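Local coordinates for DNA ligase D 3'-phosphoesterase domain-containing protein (Methanocella paludicola, PDB 5DMP), which probably removes 3'-terminal phosphate or ribonucleotide blocks from DNA ends during archaeal non-homologous end joining, at residues 119-124 and 132-137; 31-36 and 45-50. One frame throughout, in Å; residues are numbered along the deposited sequence.

In the fold
Two beta hairpins of one curled antiparallel sheet are sampled here, in series along the chain: the hairpin of contact 2 (31-36 with 45-50) is complete well before the chain reaches contact 1 (119-124 with 132-137). Their centres lie about 10 Å apart, and the returning strands, 45-53 and 132-136, are neighbours in the sheet; the backbone pairs Phe134 N to Arg45 O and Trp132 N to Ala47 O, each 2.8 Å, probably are hydrogen bonds. Trp132 and Trp31 meet edge-to-face, so the two hairpins also share a core. Contact 2 runs toward the pocket that holds the oxido(dioxo)vanadium and the magnesium ion, probably the active site: the side chain of Thr50 comes within about 5 Å of the former and about 6 Å of the latter.

Contact 1: 119-124 and 132-137; sequences YALIRT and WLFFKM
Tyr119 to Arg123 pair with Lys136 to Trp132 in strict antiparallel register, the strand axes approaching to 4.4 Å at an angle of 167°. Ala120 with Phe135 and Ile122 with Leu133 are the hydrogen-bonded pairs, each closed by two bonds; Ala120 N to Phe135 O, 2.8 Å, is nearly straight at 176°. The non-hydrogen-bonded pairs between and beyond them send Tyr119, Leu121, Arg123, Trp132, Phe134 and Lys136 to one face of the sheet. On that face CB of Arg123 sits over the centre of the six-membered ring of Trp132, 3.7 Å from the centroid, a CH-pi contact. The arginine leaves with CG anti to the backbone N (chi1 -178°), running its aliphatic part across the indole before the guanidinium binds the carbonyl of Asp102. The backbone carbon C of Leu121 lies in the indole plane at its edge, and Leu121 CB is 3.8 Å from Trp132 CE3.

The two strands form a beta hairpin, strand 118-123 returning as 132-136, flanked in the sheet by strands 105-111 and 45-53; Leu121 and Phe134 turn inward onto Leu20 and Ala47. At its other end Lys136 bends at chi2, which lays CD over one face of the Tyr119 ring, 4.0 Å from the centroid, while NZ bonds to Met137 O and the carbonyl of Ser118 and forms a salt bridge with Glu139. Tyr119 also meets Phe134 obliquely, CD2 to CE1 at 3.8 Å. On the other face, the methyl of Ala120 rests over the Phe135 ring, CB to CZ 3.7 Å, and Ile122 CG1 approaches the same ring at CE2.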
loop_
_atom_site.group_PDB
_atom_site.type_symbol
_atom_site.label_atom_id
_atom_site.label_comp_id
_atom_site.label_asym_id
_atom_site.label_seq_id
_atom_site.Cartn_x
_atom_site.Cartn_y
_atom_site.Cartn_z
ATOM N N TYR A 119 -5.714 3.378 8.157
ATOM C CA TYR A 119 -5.407 1.999 7.813
ATOM C C TYR A 119 -4.334 1.476 8.778
ATOM O O TYR A 119 -3.517 2.255 9.304
ATOM C CB TYR A 119 -4.862 1.812 6.354
ATOM C CG TYR A 119 -5.972 1.924 5.333
ATOM C CD1 TYR A 119 -6.443 3.168 4.936
ATOM C CD2 TYR A 119 -6.528 0.749 4.792
ATOM C CE1 TYR A 119 -7.491 3.274 4.016
ATOM C CE2 TYR A 119 -7.566 0.828 3.867
ATOM C CZ TYR A 119 -8.026 2.077 3.515
ATOM O OH TYR A 119 -9.055 2.178 2.593
ATOM N N ALA A 120 -4.458 0.178 9.059
ATOM C CA ALA A 120 -3.486 -0.528 9.961
ATOM C C ALA A 120 -2.715 -1.600 9.172
ATOM O O ALA A 120 -3.260 -2.322 8.292
ATOM C CB ALA A 120 -4.199 -1.174 11.137
ATOM N N LEU A 121 -1.460 -1.788 9.585
ATOM C CA LEU A 121 -0.599 -2.877 9.083
ATOM C C LEU A 121 -0.078 -3.583 10.355
ATOM O O LEU A 121 0.576 -2.930 11.149
ATOM C CB LEU A 121 0.634 -2.303 8.347
ATOM C CG LEU A 121 0.407 -2.105 6.867
ATOM C CD1 LEU A 121 1.567 -1.193 6.391
ATOM C CD2 LEU A 121 0.396 -3.441 6.112
ATOM N N ILE A 122 -0.432 -4.860 10.516
ATOM C CA ILE A 122 -0.118 -5.558 11.805
ATOM C C ILE A 122 0.740 -6.765 11.510
ATOM O O ILE A 122 0.295 -7.657 10.754
ATOM C CB ILE A 122 -1.441 -6.066 12.493
ATOM C CG1 ILE A 122 -2.363 -4.849 12.790
ATOM C CG2 ILE A 122 -1.111 -6.834 13.831
ATOM C CD1 ILE A 122 -1.723 -3.826 13.715
ATOM N N ARG A 123 1.936 -6.866 12.154
ATOM C CA ARG A 123 2.817 -7.991 11.798
ATOM C C ARG A 123 2.304 -9.277 12.474
ATOM O O ARG A 123 1.785 -9.213 13.583
ATOM C CB ARG A 123 4.252 -7.736 12.210
ATOM C CG ARG A 123 5.114 -8.901 11.782
ATOM C CD ARG A 123 6.563 -8.512 11.921
ATOM N NE ARG A 123 6.812 -8.164 13.296
ATOM C CZ ARG A 123 7.543 -7.113 13.652
ATOM N NH1 ARG A 123 8.046 -6.290 12.721
ATOM N NH2 ARG A 123 7.729 -6.867 14.942
ATOM N N THR A 124 2.379 -10.417 11.778
ATOM C CA THR A 124 1.999 -11.702 12.386
ATOM C C THR A 124 3.248 -12.621 12.573
ATOM O O THR A 124 4.260 -12.429 11.912
ATOM C CB THR A 124 0.943 -12.456 11.572
ATOM O OG1 THR A 124 1.574 -13.280 10.584
ATOM C CG2 THR A 124 -0.080 -11.500 10.902
ATOM N N TRP A 132 1.770 -9.838 7.092
ATOM C CA TRP A 132 1.176 -8.832 7.965
ATOM C C TRP A 132 -0.258 -8.785 7.522
ATOM O O TRP A 132 -0.599 -9.267 6.465
ATOM C CB TRP A 132 1.790 -7.458 7.664
ATOM C CG TRP A 132 3.235 -7.247 8.061
ATOM C CD1 TRP A 132 4.302 -8.014 7.733
ATOM C CD2 TRP A 132 3.730 -6.147 8.817
ATOM N NE1 TRP A 132 5.464 -7.481 8.298
ATOM C CE2 TRP A 132 5.144 -6.309 8.934
ATOM C CE3 TRP A 132 3.102 -5.046 9.436
ATOM C CZ2 TRP A 132 5.957 -5.390 9.628
ATOM C CZ3 TRP A 132 3.891 -4.106 10.150
ATOM C CH2 TRP A 132 5.321 -4.293 10.251
ATOM N N LEU A 133 -1.105 -8.223 8.381
ATOM C CA LEU A 133 -2.517 -8.040 8.054
ATOM C C LEU A 133 -2.598 -6.536 7.676
ATOM O O LEU A 133 -1.996 -5.713 8.352
ATOM C CB LEU A 133 -3.338 -8.186 9.333
ATOM C CG LEU A 133 -3.304 -9.588 9.983
ATOM C CD1 LEU A 133 -4.163 -9.522 11.245
ATOM C CD2 LEU A 133 -3.796 -10.558 8.920
ATOM N N PHE A 134 -3.355 -6.210 6.624
ATOM C CA PHE A 134 -3.511 -4.836 6.197
ATOM C C PHE A 134 -5.036 -4.580 6.183
ATOM O O PHE A 134 -5.770 -5.292 5.487
ATOM C CB PHE A 134 -2.960 -4.710 4.759
ATOM C CG PHE A 134 -3.235 -3.384 4.067
ATOM C CD1 PHE A 134 -3.013 -2.160 4.702
ATOM C CD2 PHE A 134 -3.607 -3.383 2.721
ATOM C CE1 PHE A 134 -3.213 -0.947 4.030
ATOM C CE2 PHE A 134 -3.802 -2.193 2.030
ATOM C CZ PHE A 134 -3.612 -0.952 2.687
ATOM N N PHE A 135 -5.492 -3.607 6.939
ATOM C CA PHE A 135 -6.962 -3.373 6.909
ATOM C C PHE A 135 -7.314 -1.910 7.164
ATOM O O PHE A 135 -6.618 -1.168 7.863
ATOM C CB PHE A 135 -7.714 -4.365 7.902
ATOM C CG PHE A 135 -7.202 -4.310 9.273
ATOM C CD1 PHE A 135 -7.754 -3.401 10.210
ATOM C CD2 PHE A 135 -6.138 -5.164 9.687
ATOM C CE1 PHE A 135 -7.277 -3.346 11.526
ATOM C CE2 PHE A 135 -5.668 -5.097 11.001
ATOM C CZ PHE A 135 -6.215 -4.202 11.923
ATOM N N LYS A 136 -8.470 -1.546 6.607
ATOM C CA LYS A 136 -9.097 -0.264 6.974
ATOM C C LYS A 136 -9.421 -0.277 8.455
ATOM O O LYS A 136 -9.951 -1.266 8.998
ATOM C CB LYS A 136 -10.376 -0.099 6.139
ATOM C CG LYS A 136 -11.249 1.161 6.521
ATOM C CD LYS A 136 -10.600 2.484 5.997
ATOM C CE LYS A 136 -11.198 3.697 6.780
ATOM N NZ LYS A 136 -10.724 3.830 8.209
ATOM N N MET A 137 -9.108 0.812 9.147
ATOM C CA MET A 137 -9.409 0.874 10.577
ATOM C C MET A 137 -10.922 1.199 10.770
ATOM O O MET A 137 -11.559 1.844 9.950
ATOM C CB MET A 137 -8.534 1.851 11.333
ATOM C CG MET A 137 -7.085 1.300 11.443
ATOM S SD MET A 137 -5.940 2.546 12.050
ATOM C CE MET A 137 -6.425 2.556 13.803
#

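Contact 2: 31-36 and 45-50; sequences WAVPKG and RLAMPT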
loop_
_atom_site.group_PDB
_atom_site.type_symbol
_atom_site.label_atom_id
_atom_site.label_comp_id
_atom_site.label_asym_id
_atom_site.label_seq_id
_atom_site.Cartn_x
_atom_site.Cartn_y
_atom_site.Cartn_z
ATOM N N TRP A 31 5.255 -3.897 0.745
ATOM C CA TRP A 31 4.548 -5.152 0.969
ATOM C C TRP A 31 3.808 -5.504 -0.300
ATOM O O TRP A 31 3.237 -4.609 -0.981
ATOM C CB TRP A 31 3.488 -4.969 2.065
ATOM C CG TRP A 31 3.959 -4.737 3.488
ATOM C CD1 TRP A 31 4.020 -5.707 4.510
ATOM C CD2 TRP A 31 4.362 -3.499 4.096
ATOM N NE1 TRP A 31 4.457 -5.103 5.680
ATOM C CE2 TRP A 31 4.678 -3.770 5.464
ATOM C CE3 TRP A 31 4.498 -2.164 3.631
ATOM C CZ2 TRP A 31 5.104 -2.752 6.366
ATOM C CZ3 TRP A 31 4.949 -1.191 4.479
ATOM C CH2 TRP A 31 5.294 -1.489 5.857
ATOM N N ALA A 32 3.734 -6.797 -0.618
ATOM C CA ALA A 32 2.882 -7.219 -1.721
ATOM C C ALA A 32 1.509 -7.576 -1.154
ATOM O O ALA A 32 1.419 -8.369 -0.207
ATOM C CB ALA A 32 3.489 -8.435 -2.429
ATOM N N VAL A 33 0.457 -7.040 -1.754
ATOM C CA VAL A 33 -0.891 -7.235 -1.241
ATOM C C VAL A 33 -1.699 -7.870 -2.347
ATOM O O VAL A 33 -2.225 -7.174 -3.238
ATOM C CB VAL A 33 -1.515 -5.870 -0.767
ATOM C CG1 VAL A 33 -2.934 -6.124 -0.184
ATOM C CG2 VAL A 33 -0.576 -5.217 0.280
ATOM N N PRO A 34 -1.800 -9.213 -2.339
ATOM C CA PRO A 34 -2.445 -9.932 -3.460
ATOM C C PRO A 34 -3.748 -9.376 -3.956
ATOM O O PRO A 34 -3.863 -9.169 -5.186
ATOM C CB PRO A 34 -2.602 -11.372 -2.925
ATOM C CG PRO A 34 -1.358 -11.507 -2.110
ATOM C CD PRO A 34 -1.083 -10.150 -1.449
ATOM N N LYS A 35 -4.694 -9.041 -3.079
ATOM C CA LYS A 35 -6.033 -8.610 -3.571
ATOM C C LYS A 35 -6.205 -7.086 -3.458
ATOM O O LYS A 35 -7.273 -6.501 -3.762
ATOM C CB LYS A 35 -7.151 -9.255 -2.731
ATOM C CG LYS A 35 -7.241 -10.794 -2.829
ATOM C CD LYS A 35 -8.641 -11.297 -2.425
ATOM C CE LYS A 35 -9.707 -10.776 -3.412
ATOM N NZ LYS A 35 -11.108 -10.475 -2.922
ATOM N N GLY A 36 -5.138 -6.414 -3.074
ATOM C CA GLY A 36 -5.268 -4.930 -2.972
ATOM C C GLY A 36 -6.001 -4.454 -1.716
ATOM O O GLY A 36 -6.478 -5.291 -0.880
ATOM N N ARG A 45 -6.774 -7.999 4.710
ATOM C CA ARG A 45 -5.959 -8.340 3.541
ATOM C C ARG A 45 -4.581 -8.816 4.005
ATOM O O ARG A 45 -4.072 -8.354 5.051
ATOM C CB ARG A 45 -5.779 -7.090 2.675
ATOM C CG ARG A 45 -7.037 -6.709 1.946
ATOM C CD ARG A 45 -7.367 -7.740 0.928
ATOM N NE ARG A 45 -8.207 -7.018 -0.007
ATOM C CZ ARG A 45 -9.380 -7.406 -0.457
ATOM N NH1 ARG A 45 -9.882 -8.574 -0.073
ATOM N NH2 ARG A 45 -10.005 -6.616 -1.329
ATOM N N LEU A 46 -4.002 -9.780 3.318
ATOM C CA LEU A 46 -2.643 -10.181 3.770
ATOM C C LEU A 46 -1.603 -9.334 2.988
ATOM O O LEU A 46 -1.844 -9.033 1.850
ATOM C CB LEU A 46 -2.413 -11.635 3.469
ATOM C CG LEU A 46 -3.467 -12.544 4.207
ATOM C CD1 LEU A 46 -3.098 -13.991 3.900
ATOM C CD2 LEU A 46 -3.630 -12.284 5.684
ATOM N N ALA A 47 -0.495 -9.031 3.636
ATOM C CA ALA A 47 0.505 -8.059 3.101
ATOM C C ALA A 47 1.842 -8.722 3.357
ATOM O O ALA A 47 2.249 -8.915 4.501
ATOM C CB ALA A 47 0.426 -6.713 3.857
ATOM N N MET A 48 2.491 -9.150 2.295
ATOM C CA MET A 48 3.776 -9.872 2.408
ATOM C C MET A 48 4.962 -8.896 2.167
ATOM O O MET A 48 5.078 -8.356 1.074
ATOM C CB MET A 48 3.794 -11.002 1.371
ATOM C CG MET A 48 3.155 -12.338 1.833
ATOM S SD MET A 48 1.437 -12.255 2.374
ATOM C CE MET A 48 0.657 -11.762 0.837
ATOM N N PRO A 49 5.828 -8.697 3.163
ATOM C CA PRO A 49 6.984 -7.805 3.022
ATOM C C PRO A 49 7.856 -8.149 1.832
ATOM O O PRO A 49 8.109 -9.335 1.524
ATOM C CB PRO A 49 7.765 -7.980 4.306
ATOM C CG PRO A 49 6.796 -8.618 5.262
ATOM C CD PRO A 49 5.817 -9.387 4.459
ATOM N N THR A 50 8.266 -7.106 1.113
ATOM C CA THR A 50 9.157 -7.286 -0.015
ATOM C C THR A 50 10.342 -6.372 0.194
ATOM O O THR A 50 10.495 -5.702 1.230
ATOM C CB THR A 50 8.448 -7.021 -1.370
ATOM O OG1 THR A 50 7.973 -5.671 -1.372
ATOM C CG2 THR A 50 7.252 -7.962 -1.539
HETATM O O HOH W 1 -4.093 -9.363 -0.031
#
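Over one face of the Arg45 guanidinium lies Lys35 CB, 3.6 Å above the plane and central, and at its edge sits the carbonyl oxygen of Gly36. Arg45 NE gives that oxygen a short hydrogen bond of 2.6 Å, bent to 145° at the hydrogen, with the acceptor close to the guanidinium plane. A turn at chi2 (-67°) folds the arginine chain back so that NE can reach the oxygen, and CG and CD pass close beside it. The lysine chain crosses the arginine at about a right angle, with NZ 3.6 Å from Arg45 NH1, a close pair of like charges.

The indole of Trp31 presents CD1 to the opposite strand: Ala47 O lies near the ring plane at the edge, Ala47 CB is 3.8 Å from CD1, and Pro49 CG adds a looser contact.

Strands 27-33 and 45-53 form a beta hairpin of the curled antiparallel sheet, their short axes inclined at 147°. The hydrogen-bonded pair Ala32 and Met48 closes with two bonds, Ala32 N to Met48 O being 2.7 Å. Beyond it, the chain leaves the sheet through a type I turn from Val33 to Gly36, where Gly36 N bonds to Val33 O. As direct pairing ends, a water spans the gap, accepting from Lys35 N and donating to Leu46 O. Met48, bent at chi2 and chi3, brings CE to 3.3 Å from Pro34 CD, tighter than usual, so the modelled position of this methyl is somewhat doubtful. Val33 CG2 touches Ala47 CB at 4.0 Å on the buried side, where Phe134 lies against both.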